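Local coordinates for protein group II chitinase (Ostrinia furnacalis, PDB 6JAV) that probably hydrolyses internal beta-1,4 links of chitin as an insect endochitinase, this chain being a family 18 catalytic domain, at residues K207-D219 with R308-F322. Sequence-based numbering, arbitrary orientation.
Sequences KTGHVAPLYYHPD and RMGPYAYKGNQWVSF. With NAG (2-acetamido-2-deoxy-beta-D-glucopyranose), chain C.
The His210 imidazole is clamped between Ser321 CB over one face and Met309 CB over the other. CG anti to the backbone N (chi1 -156°) sends the ring into segment 308-322, where His210 NE2 makes two weak, bent bonds, to Phe322 O (2.9 Å) and Pro311 O (3.2 Å). His210 ND1 accepts a hydrogen bond from Ala212 N in the ring plane (2.9 Å), helping fix the ring's rotation. Ser321 OG donates to an in-plane lone pair of Gly209 O (2.9 Å) and accepts from Val211 N (2.9 Å). Thr208 packs CB and CG2 over one face of the Trp319 indole, a CH-pi contact with CB 3.5 Å from the six-membered ring centroid; Tyr312 CB sits over the opposite face, toward its rim. Arg308 O takes Leu214 N (2.8 Å) and Tyr215 N (3.0 Å), and the Arg308 guanidinium, salt-bridged to Asp304, has His217 CD2 over the centre of one face, the imidazole and guanidinium planes 45° apart. Tyr215 also turns CD1 toward O7 of the bound N-acetylglucosamine. The 207-219 loop, after TIM-barrel strand 192-195, lies against the beta hairpin of strands 312-315 and 318-321, closed by a type II' turn; Leu214 and Tyr215 pack on helix 325-337.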
ATOM      1  N   LYS A 207      19.657   8.375   6.692  1.00 17.28           N
ATOM      2  CA  LYS A 207      19.972   7.681   7.929  1.00 18.92           C
ATOM      3  C   LYS A 207      18.970   6.548   8.072  1.00 17.87           C
ATOM      4  O   LYS A 207      17.926   6.553   7.412  1.00 17.53           O
ATOM      5  CB  LYS A 207      19.953   8.625   9.140  1.00 17.64           C
ATOM      6  CG  LYS A 207      18.615   9.297   9.399  1.00 21.36           C
ATOM      7  CD  LYS A 207      18.706  10.240  10.607  1.00 24.16           C
ATOM      8  CE  LYS A 207      17.346  10.779  11.001  1.00 29.92           C
ATOM      9  NZ  LYS A 207      17.514  11.900  11.967  1.00 43.36           N
ATOM     10  N   THR A 208      19.306   5.567   8.908  1.00 15.80           N
ATOM     11  CA  THR A 208      18.435   4.398   9.056  1.00 13.97           C
ATOM     12  C   THR A 208      17.183   4.746   9.848  1.00 17.95           C
ATOM     13  O   THR A 208      17.186   5.622  10.720  1.00 16.67           O
ATOM     14  CB  THR A 208      19.171   3.245   9.744  1.00 14.76           C
ATOM     15  OG1 THR A 208      19.638   3.664  11.036  1.00 16.29           O
ATOM     16  CG2 THR A 208      20.330   2.773   8.887  1.00 16.12           C
ATOM     17  N   GLY A 209      16.100   4.047   9.535  1.00 15.14           N
ATOM     18  CA  GLY A 209      14.857   4.191  10.275  1.00 14.21           C
ATOM     19  C   GLY A 209      13.924   3.080   9.854  1.00 11.66           C
ATOM     20  O   GLY A 209      14.211   2.328   8.911  1.00 13.66           O
ATOM     21  N   HIS A 210      12.807   2.972  10.569  1.00 12.14           N
ATOM     22  CA  HIS A 210      11.872   1.882  10.306  1.00 10.37           C
ATOM     23  C   HIS A 210      10.865   2.231   9.215  1.00 12.06           C
ATOM     24  O   HIS A 210      10.240   3.289   9.254  1.00 11.31           O
ATOM     25  CB  HIS A 210      11.125   1.444  11.563  1.00 10.80           C
ATOM     26  CG  HIS A 210      10.650   0.045  11.456  1.00 10.65           C
ATOM     27  ND1 HIS A 210       9.495  -0.303  10.775  1.00 10.80           N
ATOM     28  CD2 HIS A 210      11.216  -1.114  11.861  1.00 10.77           C
ATOM     29  CE1 HIS A 210       9.362  -1.616  10.791  1.00 10.17           C
ATOM     30  NE2 HIS A 210      10.400  -2.136  11.439  1.00 12.24           N
ATOM     31  N   VAL A 211      10.672   1.299   8.267  1.00  9.81           N
ATOM     32  CA  VAL A 211       9.663   1.467   7.216  1.00 10.83           C
ATOM     33  C   VAL A 211       8.281   1.852   7.762  1.00  9.64           C
ATOM     34  O   VAL A 211       7.533   2.588   7.107  1.00 10.62           O
ATOM     35  CB  VAL A 211       9.623   0.210   6.315  1.00 11.36           C
ATOM     36  CG1 VAL A 211       9.259  -1.052   7.084  1.00 11.05           C
ATOM     37  CG2 VAL A 211       8.660   0.431   5.117  1.00 10.99           C
ATOM     38  N   ALA A 212       7.883   1.319   8.918  1.00 10.06           N
ATOM     39  CA  ALA A 212       6.477   1.407   9.338  1.00  9.24           C
ATOM     40  C   ALA A 212       6.324   1.324  10.855  1.00  8.65           C
ATOM     41  O   ALA A 212       5.712   0.401  11.384  1.00 10.12           O
ATOM     42  CB  ALA A 212       5.638   0.342   8.625  1.00 10.79           C
ATOM     43  N   PRO A 213       6.822   2.326  11.587  1.00 10.65           N
ATOM     44  CA  PRO A 213       6.611   2.320  13.043  1.00 12.35           C
ATOM     45  C   PRO A 213       5.137   2.436  13.395  1.00 10.07           C
ATOM     46  O   PRO A 213       4.375   3.144  12.722  1.00 11.44           O
ATOM     47  CB  PRO A 213       7.353   3.570  13.524  1.00 13.89           C
ATOM     48  CG  PRO A 213       7.892   4.251  12.361  1.00 13.41           C
ATOM     49  CD  PRO A 213       7.420   3.571  11.095  1.00 11.29           C
ATOM     50  N   LEU A 214       4.741   1.725  14.461  1.00 11.14           N
ATOM     51  CA  LEU A 214       3.382   1.802  14.989  1.00  9.74           C
ATOM     52  C   LEU A 214       3.231   2.972  15.961  1.00 11.27           C
ATOM     53  O   LEU A 214       2.275   3.747  15.856  1.00 13.23           O
ATOM     54  CB  LEU A 214       3.017   0.494  15.676  1.00 12.35           C
ATOM     55  CG  LEU A 214       1.665   0.484  16.374  1.00 12.01           C
ATOM     56  CD1 LEU A 214       0.505   0.823  15.426  1.00 12.95           C
ATOM     57  CD2 LEU A 214       1.459  -0.870  17.027  1.00 14.83           C
ATOM     58  N   TYR A 215       4.175   3.132  16.889  1.00 13.13           N
ATOM     59  CA  TYR A 215       4.110   4.162  17.919  1.00 12.15           C
ATOM     60  C   TYR A 215       5.364   5.018  17.893  1.00 13.87           C
ATOM     61  O   TYR A 215       6.435   4.596  17.434  1.00 15.18           O
ATOM     62  CB  TYR A 215       3.980   3.531  19.317  1.00 13.21           C
ATOM     63  CG  TYR A 215       2.663   2.826  19.565  1.00 14.72           C
ATOM     64  CD1 TYR A 215       1.461   3.517  19.463  1.00 14.17           C
ATOM     65  CD2 TYR A 215       2.606   1.475  19.889  1.00 15.77           C
ATOM     66  CE1 TYR A 215       0.261   2.892  19.684  1.00 19.36           C
ATOM     67  CE2 TYR A 215       1.388   0.836  20.104  1.00 16.16           C
ATOM     68  CZ  TYR A 215       0.219   1.569  20.005  1.00 18.18           C
ATOM     69  OH  TYR A 215      -1.005   0.987  20.233  1.00 24.28           O
ATOM     70  N   TYR A 216       5.221   6.227  18.456  1.00 14.47           N
ATOM     71  CA  TYR A 216       6.332   7.150  18.633  1.00 14.87           C
ATOM     72  C   TYR A 216       7.477   6.484  19.382  1.00 14.08           C
ATOM     73  O   TYR A 216       7.259   5.745  20.351  1.00 17.94           O
ATOM     74  CB  TYR A 216       5.830   8.336  19.466  1.00 15.74           C
ATOM     75  CG  TYR A 216       6.892   9.371  19.780  1.00 17.62           C
ATOM     76  CD1 TYR A 216       7.381  10.209  18.792  1.00 16.87           C
ATOM     77  CD2 TYR A 216       7.398   9.509  21.069  1.00 22.47           C
ATOM     78  CE1 TYR A 216       8.349  11.169  19.061  1.00 21.60           C
ATOM     79  CE2 TYR A 216       8.369  10.458  21.350  1.00 19.28           C
ATOM     80  CZ  TYR A 216       8.835  11.285  20.345  1.00 25.91           C
ATOM     81  OH  TYR A 216       9.799  12.232  20.601  1.00 27.14           O
ATOM     82  N   HIS A 217       8.691   6.765  18.929  1.00 13.89           N
ATOM     83  CA  HIS A 217       9.941   6.342  19.541  1.00 15.88           C
ATOM     84  C   HIS A 217      10.701   7.587  20.001  1.00 17.92           C
ATOM     85  O   HIS A 217      10.725   8.587  19.285  1.00 17.09           O
ATOM     86  CB  HIS A 217      10.782   5.544  18.523  1.00 15.20           C
ATOM     87  CG  HIS A 217      12.041   4.988  19.099  1.00 17.47           C
ATOM     88  ND1 HIS A 217      13.174   5.755  19.261  1.00 21.68           N
ATOM     89  CD2 HIS A 217      12.343   3.755  19.572  1.00 19.10           C
ATOM     90  CE1 HIS A 217      14.128   5.010  19.800  1.00 21.51           C
ATOM     91  NE2 HIS A 217      13.644   3.798  20.006  1.00 20.45           N
ATOM     92  N   PRO A 218      11.297   7.571  21.200  1.00 18.06           N
ATOM     93  CA  PRO A 218      11.878   8.810  21.763  1.00 19.84           C
ATOM     94  C   PRO A 218      12.937   9.488  20.904  1.00 18.61           C
ATOM     95  O   PRO A 218      13.170  10.695  21.082  1.00 23.48           O
ATOM     96  CB  PRO A 218      12.468   8.341  23.102  1.00 21.34           C
ATOM     97  CG  PRO A 218      11.717   7.116  23.452  1.00 24.91           C
ATOM     98  CD  PRO A 218      11.383   6.438  22.135  1.00 21.44           C
ATOM     99  N   ASP A 219      13.606   8.770  20.003  1.00 18.15           N
ATOM    100  CA  ASP A 219      14.620   9.349  19.132  1.00 18.70           C
ATOM    101  C   ASP A 219      14.068   9.850  17.791  1.00 19.13           C
ATOM    102  O   ASP A 219      14.855  10.284  16.940  1.00 21.36           O
ATOM    103  CB  ASP A 219      15.757   8.343  18.885  1.00 21.99           C
ATOM    104  CG  ASP A 219      16.523   7.994  20.157  1.00 28.99           C
ATOM    105  OD1 ASP A 219      16.624   8.866  21.043  1.00 29.82           O
ATOM    106  OD2 ASP A 219      17.008   6.847  20.265  1.00 32.77           O
ATOM    107  N   ARG A 308       7.011  -0.895  19.618  1.00 14.44           N
ATOM    108  CA  ARG A 308       6.582   0.326  18.944  1.00 14.55           C
ATOM    109  C   ARG A 308       6.853   0.242  17.454  1.00 15.19           C
ATOM    110  O   ARG A 308       6.274   1.010  16.674  1.00 12.66           O
ATOM    111  CB  ARG A 308       7.337   1.534  19.506  1.00 16.12           C
ATOM    112  CG  ARG A 308       7.152   1.672  21.020  1.00 14.30           C
ATOM    113  CD  ARG A 308       8.281   2.445  21.643  1.00 14.23           C
ATOM    114  NE  ARG A 308       9.528   1.701  21.620  1.00 15.52           N
ATOM    115  CZ  ARG A 308      10.641   2.091  22.239  1.00 20.24           C
ATOM    116  NH1 ARG A 308      11.732   1.337  22.159  1.00 18.23           N
ATOM    117  NH2 ARG A 308      10.668   3.240  22.935  1.00 19.88           N
ATOM    118  N   MET A 309       7.722  -0.676  17.052  1.00 14.25           N
ATOM    119  CA  MET A 309       8.022  -0.873  15.643  1.00 13.33           C
ATOM    120  C   MET A 309       8.547  -2.286  15.502  1.00 13.07           C
ATOM    121  O   MET A 309       8.951  -2.923  16.489  1.00 13.88           O
ATOM    122  CB  MET A 309       9.069   0.118  15.162  1.00 13.39           C
ATOM    123  CG  MET A 309      10.429  -0.065  15.875  1.00 14.86           C
ATOM    124  SD  MET A 309      11.663   1.098  15.334  1.00 17.16           S
ATOM    125  CE  MET A 309      11.141   2.628  16.135  1.00 22.80           C
ATOM    126  N   GLY A 310       8.532  -2.771  14.261  1.00 12.85           N
ATOM    127  CA  GLY A 310       9.061  -4.075  13.939  1.00 12.51           C
ATOM    128  C   GLY A 310      10.576  -4.131  13.970  1.00 11.38           C
ATOM    129  O   GLY A 310      11.263  -3.182  14.374  1.00 12.57           O
ATOM    130  N   PRO A 311      11.123  -5.271  13.556  1.00 12.16           N
ATOM    131  CA  PRO A 311      12.577  -5.472  13.620  1.00 12.44           C
ATOM    132  C   PRO A 311      13.333  -4.692  12.561  1.00 10.43           C
ATOM    133  O   PRO A 311      12.797  -4.194  11.565  1.00 10.77           O
ATOM    134  CB  PRO A 311      12.751  -6.971  13.375  1.00 11.46           C
ATOM    135  CG  PRO A 311      11.485  -7.372  12.681  1.00 21.16           C
ATOM    136  CD  PRO A 311      10.396  -6.478  13.140  1.00 12.79           C
ATOM    137  N   TYR A 312      14.649  -4.626  12.770  1.00 10.97           N
ATOM    138  CA  TYR A 312      15.569  -4.386  11.669  1.00 10.88           C
ATOM    139  C   TYR A 312      16.623  -5.485  11.681  1.00 12.97           C
ATOM    140  O   TYR A 312      16.769  -6.213  12.662  1.00 13.47           O
ATOM    141  CB  TYR A 312      16.185  -2.982  11.682  1.00 12.87           C
ATOM    142  CG  TYR A 312      17.031  -2.656  12.899  1.00 13.66           C
ATOM    143  CD1 TYR A 312      18.384  -2.975  12.921  1.00 16.59           C
ATOM    144  CD2 TYR A 312      16.484  -1.994  13.997  1.00 16.22           C
ATOM    145  CE1 TYR A 312      19.173  -2.650  14.021  1.00 18.99           C
ATOM    146  CE2 TYR A 312      17.283  -1.666  15.112  1.00 18.08           C
ATOM    147  CZ  TYR A 312      18.607  -2.003  15.101  1.00 18.68           C
ATOM    148  OH  TYR A 312      19.412  -1.697  16.188  1.00 23.63           O
ATOM    149  N   ALA A 313      17.304  -5.639  10.557  1.00 11.48           N
ATOM    150  CA  ALA A 313      18.332  -6.675  10.429  1.00 12.97           C
ATOM    151  C   ALA A 313      19.510  -6.132   9.637  1.00 13.20           C
ATOM    152  O   ALA A 313      19.350  -5.287   8.755  1.00 12.94           O
ATOM    153  CB  ALA A 313      17.768  -7.937   9.755  1.00 12.41           C
ATOM    154  N   TYR A 314      20.719  -6.644   9.928  1.00 14.97           N
ATOM    155  CA  TYR A 314      21.884  -6.076   9.262  1.00 15.94           C
ATOM    156  C   TYR A 314      22.981  -7.116   9.087  1.00 12.42           C
ATOM    157  O   TYR A 314      23.038  -8.119   9.800  1.00 15.86           O
ATOM    158  CB  TYR A 314      22.435  -4.840   9.997  1.00 14.69           C
ATOM    159  CG  TYR A 314      22.931  -5.160  11.396  1.00 18.39           C
ATOM    160  CD1 TYR A 314      22.066  -5.164  12.490  1.00 19.60           C
ATOM    161  CD2 TYR A 314      24.264  -5.505  11.610  1.00 21.45           C
ATOM    162  CE1 TYR A 314      22.514  -5.483  13.762  1.00 21.69           C
ATOM    163  CE2 TYR A 314      24.719  -5.812  12.868  1.00 20.53           C
ATOM    164  CZ  TYR A 314      23.850  -5.807  13.938  1.00 23.86           C
ATOM    165  OH  TYR A 314      24.327  -6.130  15.189  1.00 27.97           O
ATOM    166  N   LYS A 315      23.831  -6.862   8.096  1.00 14.90           N
ATOM    167  CA  LYS A 315      25.050  -7.643   7.907  1.00 16.12           C
ATOM    168  C   LYS A 315      26.013  -6.789   7.105  1.00 16.55           C
ATOM    169  O   LYS A 315      25.651  -6.248   6.056  1.00 17.49           O
ATOM    170  CB  LYS A 315      24.769  -8.962   7.185  1.00 17.52           C
ATOM    171  CG  LYS A 315      26.039  -9.816   7.071  1.00 19.72           C
ATOM    172  CD  LYS A 315      25.764 -11.161   6.488  1.00 25.00           C
ATOM    173  CE  LYS A 315      27.027 -12.015   6.510  1.00 27.29           C
ATOM    174  NZ  LYS A 315      26.826 -13.266   5.719  1.00 28.52           N
ATOM    175  N   GLY A 316      27.234  -6.649   7.611  1.00 22.28           N
ATOM    176  CA  GLY A 316      28.187  -5.799   6.917  1.00 22.28           C
ATOM    177  C   GLY A 316      27.655  -4.386   6.865  1.00 19.72           C
ATOM    178  O   GLY A 316      27.203  -3.834   7.872  1.00 24.43           O
ATOM    179  N   ASN A 317      27.643  -3.803   5.666  1.00 18.49           N
ATOM    180  CA  ASN A 317      27.123  -2.455   5.484  1.00 19.28           C
ATOM    181  C   ASN A 317      25.682  -2.431   4.962  1.00 19.10           C
ATOM    182  O   ASN A 317      25.239  -1.399   4.459  1.00 20.39           O
ATOM    183  CB  ASN A 317      28.063  -1.606   4.616  1.00 22.24           C
ATOM    184  CG  ASN A 317      28.017  -1.970   3.136  1.00 26.33           C
ATOM    185  OD1 ASN A 317      27.427  -2.975   2.731  1.00 24.04           O
ATOM    186  ND2 ASN A 317      28.651  -1.139   2.318  1.00 30.97           N
ATOM    187  N   GLN A 318      24.956  -3.538   5.072  1.00 17.91           N
ATOM    188  CA  GLN A 318      23.564  -3.605   4.634  1.00 16.69           C
ATOM    189  C   GLN A 318      22.643  -3.659   5.845  1.00 15.96           C
ATOM    190  O   GLN A 318      22.933  -4.346   6.827  1.00 15.34           O
ATOM    191  CB  GLN A 318      23.346  -4.850   3.787  1.00 14.73           C
ATOM    192  CG  GLN A 318      24.157  -4.813   2.496  1.00 17.46           C
ATOM    193  CD  GLN A 318      23.776  -3.635   1.633  1.00 18.32           C
ATOM    194  OE1 GLN A 318      22.642  -3.545   1.150  1.00 18.27           O
ATOM    195  NE2 GLN A 318      24.703  -2.705   1.447  1.00 20.00           N
ATOM    196  N   TRP A 319      21.517  -2.936   5.769  1.00 14.29           N
ATOM    197  CA  TRP A 319      20.614  -2.788   6.910  1.00 13.52           C
ATOM    198  C   TRP A 319      19.190  -2.686   6.361  1.00 10.40           C
ATOM    199  O   TRP A 319      18.969  -1.959   5.387  1.00 13.28           O
ATOM    200  CB  TRP A 319      21.001  -1.482   7.625  1.00 14.74           C
ATOM    201  CG  TRP A 319      20.460  -1.193   8.999  1.00 14.88           C
ATOM    202  CD1 TRP A 319      21.145  -1.296  10.200  1.00 16.43           C
ATOM    203  CD2 TRP A 319      19.185  -0.620   9.320  1.00 13.35           C
ATOM    204  NE1 TRP A 319      20.347  -0.864  11.239  1.00 15.84           N
ATOM    205  CE2 TRP A 319      19.141  -0.447  10.728  1.00 15.31           C
ATOM    206  CE3 TRP A 319      18.053  -0.266   8.556  1.00 13.43           C
ATOM    207  CZ2 TRP A 319      18.026   0.077  11.384  1.00 13.24           C
ATOM    208  CZ3 TRP A 319      16.941   0.272   9.211  1.00 14.01           C
ATOM    209  CH2 TRP A 319      16.932   0.426  10.610  1.00 14.63           C
ATOM    210  N   VAL A 320      18.234  -3.399   6.959  1.00 11.15           N
ATOM    211  CA  VAL A 320      16.856  -3.378   6.441  1.00 11.24           C
ATOM    212  C   VAL A 320      15.871  -3.345   7.600  1.00 11.48           C
ATOM    213  O   VAL A 320      16.051  -4.038   8.602  1.00 12.36           O
ATOM    214  CB  VAL A 320      16.610  -4.587   5.506  1.00 11.01           C
ATOM    215  CG1 VAL A 320      16.727  -5.904   6.253  1.00 11.84           C
ATOM    216  CG2 VAL A 320      15.225  -4.469   4.806  1.00 12.67           C
ATOM    217  N   SER A 321      14.812  -2.533   7.470  1.00 10.52           N
ATOM    218  CA  SER A 321      13.755  -2.524   8.477  1.00  9.52           C
ATOM    219  C   SER A 321      12.469  -3.040   7.852  1.00  9.51           C
ATOM    220  O   SER A 321      12.213  -2.797   6.669  1.00 10.93           O
ATOM    221  CB  SER A 321      13.538  -1.116   9.047  1.00 10.65           C
ATOM    222  OG  SER A 321      13.199  -0.201   8.026  1.00 11.03           O
ATOM    223  N   PHE A 322      11.667  -3.752   8.644  1.00  8.90           N
ATOM    224  CA  PHE A 322      10.558  -4.530   8.092  1.00  9.73           C
ATOM    225  C   PHE A 322       9.626  -4.960   9.217  1.00  9.62           C
ATOM    226  O   PHE A 322       9.905  -4.760  10.406  1.00 10.37           O
ATOM    227  CB  PHE A 322      11.092  -5.753   7.312  1.00  9.54           C
ATOM    228  CG  PHE A 322      11.772  -6.770   8.180  1.00  9.74           C
ATOM    229  CD1 PHE A 322      13.080  -6.553   8.622  1.00 11.17           C
ATOM    230  CD2 PHE A 322      11.109  -7.910   8.608  1.00  9.95           C
ATOM    231  CE1 PHE A 322      13.720  -7.486   9.454  1.00 11.32           C
ATOM    232  CE2 PHE A 322      11.766  -8.863   9.442  1.00 12.22           C
ATOM    233  CZ  PHE A 322      13.065  -8.614   9.861  1.00 11.59           C
TER
HETATM  234  C1  NAG C2102      -1.453   7.355  19.870  1.00 24.22           C
HETATM  235  C2  NAG C2102      -0.679   7.612  21.155  1.00 22.95           C
HETATM  236  C3  NAG C2102      -1.517   8.461  22.120  1.00 28.63           C
HETATM  237  C4  NAG C2102      -2.023   9.721  21.423  1.00 39.40           C
HETATM  238  C5  NAG C2102      -2.748   9.364  20.133  1.00 41.33           C
HETATM  239  C6  NAG C2102      -3.197  10.575  19.336  1.00 32.43           C
HETATM  240  C7  NAG C2102       0.983   6.067  22.113  1.00 26.23           C
HETATM  241  C8  NAG C2102       1.990   7.147  21.893  1.00 32.23           C
HETATM  242  N2  NAG C2102      -0.281   6.355  21.770  1.00 26.54           N
HETATM  243  O3  NAG C2102      -0.691   8.845  23.213  1.00 36.10           O
HETATM  244  O4  NAG C2102      -2.896  10.462  22.269  1.00 43.06           O
HETATM  245  O5  NAG C2102      -1.866   8.600  19.297  1.00 26.87           O
HETATM  246  O6  NAG C2102      -2.138  11.228  18.641  1.00 31.71           O
HETATM  247  O7  NAG C2102       1.290   4.992  22.608  1.00 40.77           O
HETATM  248  O   HOH W   1       6.557  -1.920  12.534  1.00 13.09           O